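Local structure of putative chemotaxis protein (Desulfovibrio vulgaris str. Hildenborough, 3H4Y) at residues A[58-63]-A[98-103]. The protein is a putative chemotaxis protein of the CheX phosphatase family, and probably dephosphorylates the phosphorylated response regulator CheY. Sequence-based numbering, arbitrary orientation.
Sequences GSISVT and MISGQA
I60 meets S100, and V62 meets I99, where strand 58-64 of the six-stranded antiparallel sheet packs under helix 84-109, a helix-on-sheet layer of the CheX-type fold. The four form a small, wholly buried patch, 166 Å² counting both segments, to which I60 and I99 give the most area. I60 and V62, two residues apart on the strand, point from the same face of the sheet toward the helix. The backbones come nearest at I60 and S100, whose CA atoms lie 6.8 Å apart, a close approach at a position where the helix carries a small side chain. Next to it I99 also points at the strand, and its CD1 meets V62 CG2 at 4.3 Å, methyl against methyl. F13 of helix 10-25 packs on I60 and A103; from strand 47-54 I50 touches S100 and I52 touches I60, while F153 and F149 of strand 147-155 pack on I60 and V62. With chi1 at 167° the hydroxyl of S100 is carried toward R104 NE, which is hydrogen-bonded to OG, and the I60 methyl makes only van der Waals contact with it. I60 reaches the serine with its longer branch: CG1 stands anti to the carbonyl carbon (chi1 -68°), chi2 is extended, and CD1 comes to 3.8 Å from S100 OG and 3.9 Å from S100 CA.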
loop_
_atom_site.group_PDB
_atom_site.type_symbol
_atom_site.label_atom_id
_atom_site.label_comp_id
_atom_site.label_asym_id
_atom_site.label_seq_id
_atom_site.Cartn_x
_atom_site.Cartn_y
_atom_site.Cartn_z
ATOM N N GLY A 58 -7.683 1.035 8.420
ATOM C CA GLY A 58 -6.510 1.854 8.254
ATOM C C GLY A 58 -5.377 1.127 7.595
ATOM O O GLY A 58 -5.568 0.265 6.739
ATOM N N SER A 59 -4.162 1.499 8.000
ATOM C CA SER A 59 -2.946 1.013 7.385
ATOM C C SER A 59 -1.814 0.815 8.361
ATOM O O SER A 59 -1.749 1.439 9.435
ATOM C CB SER A 59 -2.463 2.038 6.354
ATOM O OG SER A 59 -3.482 2.387 5.451
ATOM N N ILE A 60 -0.894 -0.069 7.955
ATOM C CA ILE A 60 0.410 -0.216 8.623
ATOM C C ILE A 60 1.418 -0.099 7.493
ATOM O O ILE A 60 1.260 -0.722 6.437
ATOM C CB ILE A 60 0.545 -1.569 9.324
ATOM C CG1 ILE A 60 -0.401 -1.686 10.516
ATOM C CG2 ILE A 60 2.042 -1.800 9.746
ATOM C CD1 ILE A 60 -0.462 -3.108 11.199
ATOM N N SER A 61 2.505 0.651 7.694
ATOM C CA SER A 61 3.551 0.675 6.689
ATOM C C SER A 61 4.931 0.736 7.366
ATOM O O SER A 61 5.055 1.154 8.509
ATOM C CB SER A 61 3.389 1.854 5.736
ATOM O OG SER A 61 3.436 3.089 6.407
ATOM N N VAL A 62 5.952 0.308 6.619
ATOM C CA VAL A 62 7.354 0.399 7.031
ATOM C C VAL A 62 8.124 0.931 5.820
ATOM O O VAL A 62 7.988 0.384 4.718
ATOM C CB VAL A 62 7.923 -0.965 7.461
ATOM C CG1 VAL A 62 9.310 -0.777 8.148
ATOM C CG2 VAL A 62 6.980 -1.638 8.446
ATOM N N THR A 63 8.909 1.985 6.021
ATOM C CA THR A 63 9.659 2.666 4.968
ATOM C C THR A 63 11.125 2.723 5.378
ATOM O O THR A 63 11.476 3.284 6.415
ATOM C CB THR A 63 9.114 4.087 4.759
ATOM O OG1 THR A 63 7.742 3.986 4.321
ATOM C CG2 THR A 63 9.969 4.889 3.784
HETATM N N MSE A 98 5.039 -9.701 9.330
HETATM C CA MSE A 98 5.177 -10.148 10.729
HETATM C C MSE A 98 5.027 -9.027 11.744
HETATM O O MSE A 98 4.542 -9.236 12.824
HETATM C CB MSE A 98 6.477 -10.912 10.910
HETATM C CG MSE A 98 6.485 -12.182 10.076
HETATM SE SE MSE A 98 4.936 -13.352 10.351
HETATM C CE MSE A 98 4.899 -13.288 12.241
ATOM N N ILE A 99 5.463 -7.833 11.377
ATOM C CA ILE A 99 5.238 -6.659 12.240
ATOM C C ILE A 99 3.741 -6.438 12.340
ATOM O O ILE A 99 3.199 -6.238 13.457
ATOM C CB ILE A 99 5.952 -5.414 11.731
ATOM C CG1 ILE A 99 7.450 -5.598 11.964
ATOM C CG2 ILE A 99 5.414 -4.132 12.449
ATOM C CD1 ILE A 99 8.309 -4.491 11.396
ATOM N N SER A 100 3.032 -6.520 11.208
ATOM C CA SER A 100 1.584 -6.404 11.217
ATOM C C SER A 100 0.944 -7.493 12.107
ATOM O O SER A 100 0.070 -7.221 12.933
ATOM C CB SER A 100 1.003 -6.502 9.793
ATOM O OG SER A 100 -0.433 -6.690 9.816
ATOM N N GLY A 101 1.401 -8.727 11.940
ATOM C CA GLY A 101 0.836 -9.831 12.708
ATOM C C GLY A 101 0.989 -9.675 14.202
ATOM O O GLY A 101 0.014 -9.816 14.959
ATOM N N GLN A 102 2.203 -9.392 14.637
ATOM C CA GLN A 102 2.476 -9.242 16.064
ATOM C C GLN A 102 1.876 -7.955 16.640
ATOM O O GLN A 102 1.369 -7.958 17.767
ATOM C CB GLN A 102 3.953 -9.299 16.350
ATOM C CG GLN A 102 4.534 -10.700 16.146
ATOM C CD GLN A 102 5.828 -10.922 16.901
ATOM O OE1 GLN A 102 6.376 -10.009 17.499
ATOM N NE2 GLN A 102 6.274 -12.190 16.963
ATOM N N ALA A 103 1.964 -6.858 15.884
ATOM C CA ALA A 103 1.338 -5.627 16.377
ATOM C C ALA A 103 -0.155 -5.774 16.532
ATOM O O ALA A 103 -0.713 -5.292 17.530
ATOM C CB ALA A 103 1.656 -4.473 15.461
#